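PDB 4K4K: putative cell adhesion protein from Bacteroides uniformis, which is a putative component of the fimbrial tip, part of surface filaments that mediate cell adhesion and biofilm formation. Local coordinates for residues His139-Leu144 and Val207-Ser212; Ser247-Thr252 and Ser264-Trp269. All coordinates share one frame; numbering follows the deposited sequence.

Contact 1: residues His139-Leu144 and Val207-Ser212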
ATOM      1  N   HIS A 139      -4.669  -3.313   0.582  1.00 18.37           N
ATOM      2  CA  HIS A 139      -3.243  -3.024   0.737  1.00 16.47           C
ATOM      3  C   HIS A 139      -2.524  -4.257   1.278  1.00 18.56           C
ATOM      4  O   HIS A 139      -3.014  -4.890   2.225  1.00 19.25           O
ATOM      5  CB  HIS A 139      -3.056  -1.862   1.717  1.00 16.42           C
ATOM      6  CG  HIS A 139      -3.726  -0.584   1.307  1.00 19.59           C
ATOM      7  ND1 HIS A 139      -3.068   0.365   0.545  1.00 21.11           N
ATOM      8  CD2 HIS A 139      -4.955  -0.113   1.628  1.00 21.96           C
ATOM      9  CE1 HIS A 139      -3.918   1.378   0.414  1.00 20.81           C
ATOM     10  NE2 HIS A 139      -5.065   1.133   1.049  1.00 21.93           N
ATOM     11  N   LYS A 140      -1.368  -4.591   0.697  1.00 14.98           N
ATOM     12  CA  LYS A 140      -0.590  -5.776   1.128  1.00 15.02           C
ATOM     13  C   LYS A 140       0.446  -5.426   2.217  1.00 20.36           C
ATOM     14  O   LYS A 140       0.984  -6.336   2.872  1.00 20.50           O
ATOM     15  CB  LYS A 140       0.119  -6.418  -0.072  1.00 14.95           C
ATOM     16  CG  LYS A 140      -0.874  -6.938  -1.130  1.00 18.10           C
ATOM     17  CD  LYS A 140      -1.699  -8.130  -0.619  1.00 18.86           C
ATOM     18  CE  LYS A 140      -2.833  -8.426  -1.587  1.00 20.33           C
ATOM     19  NZ  LYS A 140      -3.613  -9.610  -1.148  1.00 22.49           N
ATOM     20  N   LEU A 141       0.693  -4.103   2.437  1.00 16.13           N
ATOM     21  CA  LEU A 141       1.672  -3.642   3.414  1.00 15.78           C
ATOM     22  C   LEU A 141       0.967  -2.950   4.587  1.00 20.04           C
ATOM     23  O   LEU A 141      -0.211  -3.202   4.822  1.00 18.87           O
ATOM     24  CB  LEU A 141       2.762  -2.777   2.761  1.00 15.23           C
ATOM     25  CG  LEU A 141       3.391  -3.413   1.460  1.00 17.81           C
ATOM     26  CD1 LEU A 141       4.417  -2.449   0.838  1.00 17.15           C
ATOM     27  CD2 LEU A 141       4.008  -4.785   1.731  1.00 17.63           C
ATOM     28  N   VAL A 142       1.707  -2.156   5.363  1.00 16.65           N
ATOM     29  CA  VAL A 142       1.190  -1.557   6.602  1.00 17.73           C
ATOM     30  C   VAL A 142       1.413  -0.048   6.577  1.00 21.68           C
ATOM     31  O   VAL A 142       2.500   0.404   6.234  1.00 20.14           O
ATOM     32  CB  VAL A 142       1.913  -2.219   7.805  1.00 21.51           C
ATOM     33  CG1 VAL A 142       1.562  -1.527   9.135  1.00 22.21           C
ATOM     34  CG2 VAL A 142       1.631  -3.721   7.869  1.00 22.43           C
ATOM     35  N   LYS A 143       0.382   0.721   6.953  1.00 19.87           N
ATOM     36  CA  LYS A 143       0.482   2.168   6.976  1.00 19.38           C
ATOM     37  C   LYS A 143       0.693   2.663   8.404  1.00 22.27           C
ATOM     38  O   LYS A 143      -0.004   2.226   9.324  1.00 22.16           O
ATOM     39  CB  LYS A 143      -0.793   2.800   6.377  1.00 21.36           C
ATOM     40  CG  LYS A 143      -0.837   4.347   6.361  1.00 20.84           C
ATOM     41  CD  LYS A 143       0.084   4.919   5.322  1.00 25.90           C
ATOM     42  CE  LYS A 143       0.011   6.434   5.289  1.00 30.60           C
ATOM     43  NZ  LYS A 143       0.732   6.981   4.112  1.00 31.51           N
ATOM     44  N   LEU A 144       1.648   3.586   8.574  1.00 19.85           N
ATOM     45  CA  LEU A 144       1.868   4.266   9.863  1.00 20.87           C
ATOM     46  C   LEU A 144       1.425   5.706   9.691  1.00 23.99           C
ATOM     47  O   LEU A 144       1.852   6.363   8.740  1.00 21.89           O
ATOM     48  CB  LEU A 144       3.331   4.194  10.331  1.00 20.53           C
ATOM     49  CG  LEU A 144       3.981   2.796  10.389  1.00 23.61           C
ATOM     50  CD1 LEU A 144       5.417   2.894  10.892  1.00 23.29           C
ATOM     51  CD2 LEU A 144       3.154   1.808  11.236  1.00 23.68           C
ATOM     52  N   VAL A 207       5.294   0.378   5.807  1.00 17.31           N
ATOM     53  CA  VAL A 207       6.296  -0.583   6.276  1.00 16.60           C
ATOM     54  C   VAL A 207       5.817  -2.005   5.993  1.00 20.96           C
ATOM     55  O   VAL A 207       4.645  -2.223   5.672  1.00 18.74           O
ATOM     56  CB  VAL A 207       6.626  -0.376   7.785  1.00 20.83           C
ATOM     57  CG1 VAL A 207       7.213   1.028   8.036  1.00 20.78           C
ATOM     58  CG2 VAL A 207       5.402  -0.653   8.670  1.00 20.77           C
ATOM     59  N   LEU A 208       6.715  -2.972   6.179  1.00 18.45           N
ATOM     60  CA  LEU A 208       6.356  -4.356   5.948  1.00 20.01           C
ATOM     61  C   LEU A 208       5.596  -4.945   7.126  1.00 22.87           C
ATOM     62  O   LEU A 208       5.894  -4.616   8.286  1.00 22.69           O
ATOM     63  CB  LEU A 208       7.630  -5.191   5.714  1.00 20.30           C
ATOM     64  CG  LEU A 208       8.508  -4.822   4.522  1.00 21.88           C
ATOM     65  CD1 LEU A 208       9.602  -5.859   4.345  1.00 22.98           C
ATOM     66  CD2 LEU A 208       7.681  -4.706   3.223  1.00 21.06           C
ATOM     67  N   PRO A 209       4.702  -5.922   6.856  1.00 22.13           N
ATOM     68  CA  PRO A 209       4.071  -6.649   7.975  1.00 21.43           C
ATOM     69  C   PRO A 209       5.139  -7.339   8.821  1.00 26.40           C
ATOM     70  O   PRO A 209       6.191  -7.713   8.299  1.00 25.65           O
ATOM     71  CB  PRO A 209       3.165  -7.680   7.273  1.00 22.86           C
ATOM     72  CG  PRO A 209       2.981  -7.145   5.859  1.00 25.88           C
ATOM     73  CD  PRO A 209       4.263  -6.450   5.542  1.00 21.26           C
ATOM     74  N   ALA A 210       4.899  -7.462  10.119  1.00 26.07           N
ATOM     75  CA  ALA A 210       5.827  -8.080  11.064  1.00 28.10           C
ATOM     76  C   ALA A 210       5.051  -8.792  12.149  1.00 34.69           C
ATOM     77  O   ALA A 210       4.175  -8.190  12.792  1.00 33.89           O
ATOM     78  CB  ALA A 210       6.750  -7.029  11.690  1.00 28.69           C
ATOM     79  N   ALA A 211       5.386 -10.076  12.363  1.00 34.58           N
ATOM     80  CA  ALA A 211       4.752 -10.920  13.378  1.00 36.04           C
ATOM     81  C   ALA A 211       4.993 -10.327  14.778  1.00 40.49           C
ATOM     82  O   ALA A 211       4.133 -10.434  15.646  1.00 41.05           O
ATOM     83  CB  ALA A 211       5.296 -12.343  13.292  1.00 37.44           C
ATOM     84  N   SER A 212       6.124  -9.623  14.958  1.00 37.35           N
ATOM     85  CA  SER A 212       6.445  -8.953  16.213  1.00 37.58           C
ATOM     86  C   SER A 212       7.088  -7.593  15.978  1.00 40.37           C
ATOM     87  O   SER A 212       8.031  -7.490  15.182  1.00 40.40           O
ATOM     88  CB  SER A 212       7.382  -9.810  17.058  1.00 41.00           C
ATOM     89  OG  SER A 212       7.715  -9.135  18.262  1.00 46.22           O
TER
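The last antiparallel bridge between strand 132-150 and strand 202-207 pairs Val142 with Val207, in a protein of the bacteroidetes fimbrillin superfamily, and it illustrates how a strand pair ends and hands over to apolar packing. A reciprocal couple of backbone bonds closes the pair. Val207 N reaches Val142 O at 2.8 Å, and Val142 N reaches Val207 O at 3.0 Å with a more bent N-H...O angle of 143°. Both valines put their side chains on the same face, where CG2 of Val207 meets Val142 CB at 3.9 Å and lies nearly as close to Val142 CG1. From the next residue but one along the strand, Leu144 comes in across Val207 at about a right angle, its CD1 touching Val207 CG1 at 3.9 Å. That branch of Val207 stands anti to the carbonyl carbon (chi1 -61°), which turns it to Leu144, while CG2 lies mainly against Val142.

Beyond the bridge, the chain after Val207 carries on without regular structure, yet stays against its partner as far as Pro209. The other methyl of Val142, CG2, rests 3.8 Å from Pro209 CA, while Pro209 CG approaches Lys140 O at 3.7 Å. Leu141 and Leu208 run side by side in the same direction and meet through their CD2 methyls, 4.0 Å apart; the Leu141 methyl also reaches Pro209 CD. Further cover comes from strand 164-177, where Ile167 touches Leu144 and Gln170 touches Val207.

Two amides and two carbonyls thus satisfy each other within a largely buried cluster of valine, leucine and proline. Within the two segments the backbone bonds belong to one pair, and Leu144 with Gly205 continues the pairing; past Val207, the fit of methyls and the proline ring takes over.

Contact 2: residues Ser247-Thr252 and Ser264-Trp269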
ATOM      1  N   SER A 247      -3.426  -2.987   7.306  1.00 23.53           N
ATOM      2  CA  SER A 247      -3.857  -2.185   8.452  1.00 22.94           C
ATOM      3  C   SER A 247      -3.176  -0.830   8.471  1.00 26.15           C
ATOM      4  O   SER A 247      -2.084  -0.657   7.908  1.00 24.24           O
ATOM      5  CB  SER A 247      -3.556  -2.905   9.764  1.00 25.46           C
ATOM      6  OG  SER A 247      -4.030  -4.241   9.718  1.00 31.74           O
ATOM      7  N   LYS A 248      -3.821   0.129   9.148  1.00 24.42           N
ATOM      8  CA  LYS A 248      -3.294   1.471   9.378  1.00 23.48           C
ATOM      9  C   LYS A 248      -3.153   1.638  10.885  1.00 27.07           C
ATOM     10  O   LYS A 248      -4.117   1.416  11.612  1.00 27.57           O
ATOM     11  CB  LYS A 248      -4.209   2.548   8.769  1.00 27.01           C
ATOM     12  CG  LYS A 248      -3.691   3.984   9.003  1.00 31.29           C
ATOM     13  CD  LYS A 248      -4.687   5.076   8.580  1.00 38.05           C
ATOM     14  CE  LYS A 248      -4.778   5.228   7.081  1.00 38.12           C
ATOM     15  NZ  LYS A 248      -5.760   6.265   6.674  1.00 54.85           N
ATOM     16  N   TYR A 249      -1.937   1.944  11.354  1.00 22.72           N
ATOM     17  CA  TYR A 249      -1.631   2.179  12.776  1.00 23.96           C
ATOM     18  C   TYR A 249      -1.543   3.662  12.960  1.00 28.90           C
ATOM     19  O   TYR A 249      -0.750   4.329  12.284  1.00 26.57           O
ATOM     20  CB  TYR A 249      -0.331   1.457  13.215  1.00 24.38           C
ATOM     21  CG  TYR A 249      -0.506  -0.052  13.186  1.00 25.26           C
ATOM     22  CD1 TYR A 249      -0.366  -0.769  11.997  1.00 24.31           C
ATOM     23  CD2 TYR A 249      -0.897  -0.753  14.328  1.00 27.15           C
ATOM     24  CE1 TYR A 249      -0.595  -2.146  11.949  1.00 24.87           C
ATOM     25  CE2 TYR A 249      -1.105  -2.136  14.295  1.00 28.80           C
ATOM     26  CZ  TYR A 249      -0.963  -2.829  13.098  1.00 30.85           C
ATOM     27  OH  TYR A 249      -1.183  -4.190  13.026  1.00 30.86           O
ATOM     28  N   LEU A 250      -2.429   4.198  13.801  1.00 26.40           N
ATOM     29  CA  LEU A 250      -2.496   5.624  14.057  1.00 27.26           C
ATOM     30  C   LEU A 250      -1.925   5.898  15.419  1.00 29.86           C
ATOM     31  O   LEU A 250      -2.393   5.339  16.409  1.00 28.24           O
ATOM     32  CB  LEU A 250      -3.946   6.147  13.946  1.00 28.58           C
ATOM     33  CG  LEU A 250      -4.590   5.953  12.575  1.00 32.93           C
ATOM     34  CD1 LEU A 250      -5.473   4.734  12.566  1.00 33.83           C
ATOM     35  CD2 LEU A 250      -5.367   7.187  12.174  1.00 37.05           C
ATOM     36  N   TYR A 251      -0.871   6.720  15.468  1.00 26.87           N
ATOM     37  CA  TYR A 251      -0.262   7.075  16.747  1.00 27.09           C
ATOM     38  C   TYR A 251      -0.392   8.551  17.000  1.00 29.37           C
ATOM     39  O   TYR A 251      -0.090   9.355  16.113  1.00 28.42           O
ATOM     40  CB  TYR A 251       1.234   6.687  16.800  1.00 27.76           C
ATOM     41  CG  TYR A 251       1.518   5.215  16.596  1.00 28.17           C
ATOM     42  CD1 TYR A 251       1.351   4.301  17.635  1.00 30.69           C
ATOM     43  CD2 TYR A 251       2.030   4.742  15.388  1.00 26.28           C
ATOM     44  CE1 TYR A 251       1.642   2.949  17.464  1.00 31.71           C
ATOM     45  CE2 TYR A 251       2.307   3.388  15.200  1.00 25.69           C
ATOM     46  CZ  TYR A 251       2.123   2.500  16.245  1.00 29.37           C
ATOM     47  OH  TYR A 251       2.410   1.170  16.072  1.00 28.13           O
ATOM     48  N   THR A 252      -0.809   8.921  18.223  1.00 27.47           N
ATOM     49  CA  THR A 252      -0.812  10.317  18.660  1.00 27.46           C
ATOM     50  C   THR A 252       0.309  10.422  19.677  1.00 31.65           C
ATOM     51  O   THR A 252       0.271   9.762  20.723  1.00 30.70           O
ATOM     52  CB  THR A 252      -2.167  10.800  19.170  1.00 34.79           C
ATOM     53  OG1 THR A 252      -3.131  10.676  18.122  1.00 33.25           O
ATOM     54  CG2 THR A 252      -2.113  12.268  19.635  1.00 38.84           C
ATOM     55  N   SER A 264      -2.533   4.806  20.791  1.00 30.98           N
ATOM     56  CA  SER A 264      -2.526   4.113  19.511  1.00 29.21           C
ATOM     57  C   SER A 264      -3.895   3.593  19.131  1.00 33.90           C
ATOM     58  O   SER A 264      -4.712   3.279  19.996  1.00 33.48           O
ATOM     59  CB  SER A 264      -1.540   2.952  19.563  1.00 33.44           C
ATOM     60  OG  SER A 264      -2.024   1.947  20.441  1.00 40.43           O
ATOM     61  N   LYS A 265      -4.119   3.484  17.817  1.00 30.52           N
ATOM     62  CA  LYS A 265      -5.342   2.929  17.234  1.00 31.52           C
ATOM     63  C   LYS A 265      -4.941   2.139  16.025  1.00 33.23           C
ATOM     64  O   LYS A 265      -3.993   2.533  15.339  1.00 29.59           O
ATOM     65  CB  LYS A 265      -6.330   4.041  16.822  1.00 36.03           C
ATOM     66  CG  LYS A 265      -7.061   4.727  17.973  1.00 51.58           C
ATOM     67  CD  LYS A 265      -7.750   6.026  17.532  1.00 69.88           C
ATOM     68  CE  LYS A 265      -9.112   5.826  16.899  1.00 91.12           C
ATOM     69  NZ  LYS A 265      -9.708   7.113  16.448  1.00104.06           N
ATOM     70  N   VAL A 266      -5.655   1.041  15.745  1.00 31.17           N
ATOM     71  CA  VAL A 266      -5.416   0.268  14.525  1.00 30.24           C
ATOM     72  C   VAL A 266      -6.748   0.230  13.799  1.00 34.75           C
ATOM     73  O   VAL A 266      -7.803   0.100  14.439  1.00 33.87           O
ATOM     74  CB  VAL A 266      -4.773  -1.138  14.735  1.00 33.91           C
ATOM     75  CG1 VAL A 266      -5.667  -2.078  15.547  1.00 34.00           C
ATOM     76  CG2 VAL A 266      -4.389  -1.777  13.398  1.00 32.96           C
ATOM     77  N   GLU A 267      -6.706   0.386  12.469  1.00 30.74           N
ATOM     78  CA  GLU A 267      -7.887   0.419  11.612  0.50 31.09           C
ATOM     79  C   GLU A 267      -7.615  -0.365  10.348  1.00 33.59           C
ATOM     80  O   GLU A 267      -6.448  -0.470   9.954  1.00 31.95           O
ATOM     81  CB  GLU A 267      -8.218   1.883  11.238  0.50 32.88           C
ATOM     82  CG  GLU A 267      -8.718   2.771  12.372  0.50 44.42           C
ATOM     83  CD  GLU A 267      -8.942   4.235  12.034  0.50 68.77           C
ATOM     84  OE1 GLU A 267      -8.798   4.611  10.847  0.50 66.66           O
ATOM     85  OE2 GLU A 267      -9.219   5.019  12.971  0.50 65.41           O
ATOM     86  N   ASP A 268      -8.657  -0.885   9.689  1.00 30.55           N
ATOM     87  CA  ASP A 268      -8.404  -1.526   8.406  1.00 28.85           C
ATOM     88  C   ASP A 268      -7.979  -0.380   7.475  1.00 32.59           C
ATOM     89  O   ASP A 268      -8.518   0.725   7.576  1.00 32.74           O
ATOM     90  CB  ASP A 268      -9.652  -2.292   7.903  1.00 32.01           C
ATOM     91  CG  ASP A 268     -10.182  -3.384   8.847  1.00 47.66           C
ATOM     92  OD1 ASP A 268      -9.487  -4.413   9.028  1.00 44.82           O
ATOM     93  OD2 ASP A 268     -11.326  -3.237   9.344  1.00 59.73           O
ATOM     94  N   TRP A 269      -6.943  -0.581   6.657  1.00 28.78           N
ATOM     95  CA  TRP A 269      -6.453   0.511   5.820  1.00 27.86           C
ATOM     96  C   TRP A 269      -7.359   0.673   4.569  1.00 36.80           C
ATOM     97  O   TRP A 269      -7.418  -0.200   3.700  1.00 36.74           O
ATOM     98  CB  TRP A 269      -4.981   0.264   5.487  1.00 24.99           C
ATOM     99  CG  TRP A 269      -4.263   1.289   4.663  1.00 24.29           C
ATOM    100  CD1 TRP A 269      -4.699   2.531   4.298  1.00 27.71           C
ATOM    101  CD2 TRP A 269      -2.948   1.151   4.131  1.00 22.64           C
ATOM    102  NE1 TRP A 269      -3.747   3.162   3.534  1.00 26.88           N
ATOM    103  CE2 TRP A 269      -2.653   2.338   3.423  1.00 26.21           C
ATOM    104  CE3 TRP A 269      -1.985   0.125   4.171  1.00 21.43           C
ATOM    105  CZ2 TRP A 269      -1.449   2.522   2.743  1.00 23.69           C
ATOM    106  CZ3 TRP A 269      -0.786   0.317   3.498  1.00 21.11           C
ATOM    107  CH2 TRP A 269      -0.525   1.505   2.807  1.00 21.56           C
TER
HETATM  108  O   HOH W   1      -7.898   3.837   6.810  1.00 45.02           O
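Tyr249 and Val266 face each other across the hairpin of strands 247-256 and 259-268, a worked example of a non-hydrogen-bonded antiparallel pair filled by a CH-pi contact. Val266 CG2 sits over one face of the phenol ring, 3.7 Å from its centroid and 22° off the normal, displaced toward the CE2 rim. Two torsions bring this about: in Val266 a chi1 of 63° tucks CG1 between the backbone N and the carbonyl carbon and leaves CG2 opposite the N, above the ring, while Tyr249 swings its ring beside the backbone N (chi1 -67°), so the two side chains run the same way. Two residues along, Tyr251 and Ser264 form the next non-hydrogen-bonded pair, with Ser264 CB coming obliquely to within 3.7 Å of Tyr251 CD1.

The opposite face carries Lys248, Leu250, Lys265 and Glu267. In one of the two conformers of Glu267, Leu250 crosses the extended chain at about a right angle with CD1 near the carboxylate, a touch that remains doubtful. Lys248 stretches out as far as CD before bending at chi3; its CE reaches Trp269 CD1 at 3.9 Å, the two side chains crossing nearly perpendicularly. A water accepts a weak bond from Lys248 NZ and donates to Asp268 O. Beneath these groups lie four backbone bonds, two in each of the pairs Lys248-Glu267 and Leu250-Lys265; the bond from Lys248 N to Glu267 O is 2.8 Å long and almost straight.

The tyrosine hydroxyls find partners elsewhere: Tyr249 OH bonds to Val244 N and Tyr251 OH to Ser240 OG. Their rings also meet Phe243 and Trp232, respectively, with planes inclined, the second pair more steeply than the first. With strand 259-268 along one side, strand 247-256 takes strand 132-150 as its parallel neighbour on the other, through backbone bonds to Lys143, Asp145 and Thr147.

Strand 132-150 connects the two contacts, whose centres lie about 11 Å apart. It pairs antiparallel with strand 202-207 in contact 1 and parallel with strand 247-256 of contact 2. Lys143 joins the two on the latter side: Lys143 O lies 2.8 Å from Tyr249 N, and Lys143 N lies 3.0 Å from Ser247 O, both probable hydrogen bonds. Side chains add to the seam, for Lys143 CB packs 3.5 Å from Trp269 CE2, whose ring system also stacks with His139. On the side of the strand that carries Val142, Tyr249 touches Val142 and Leu144, bringing the hairpin's aromatic side against the apolar cluster of contact 1.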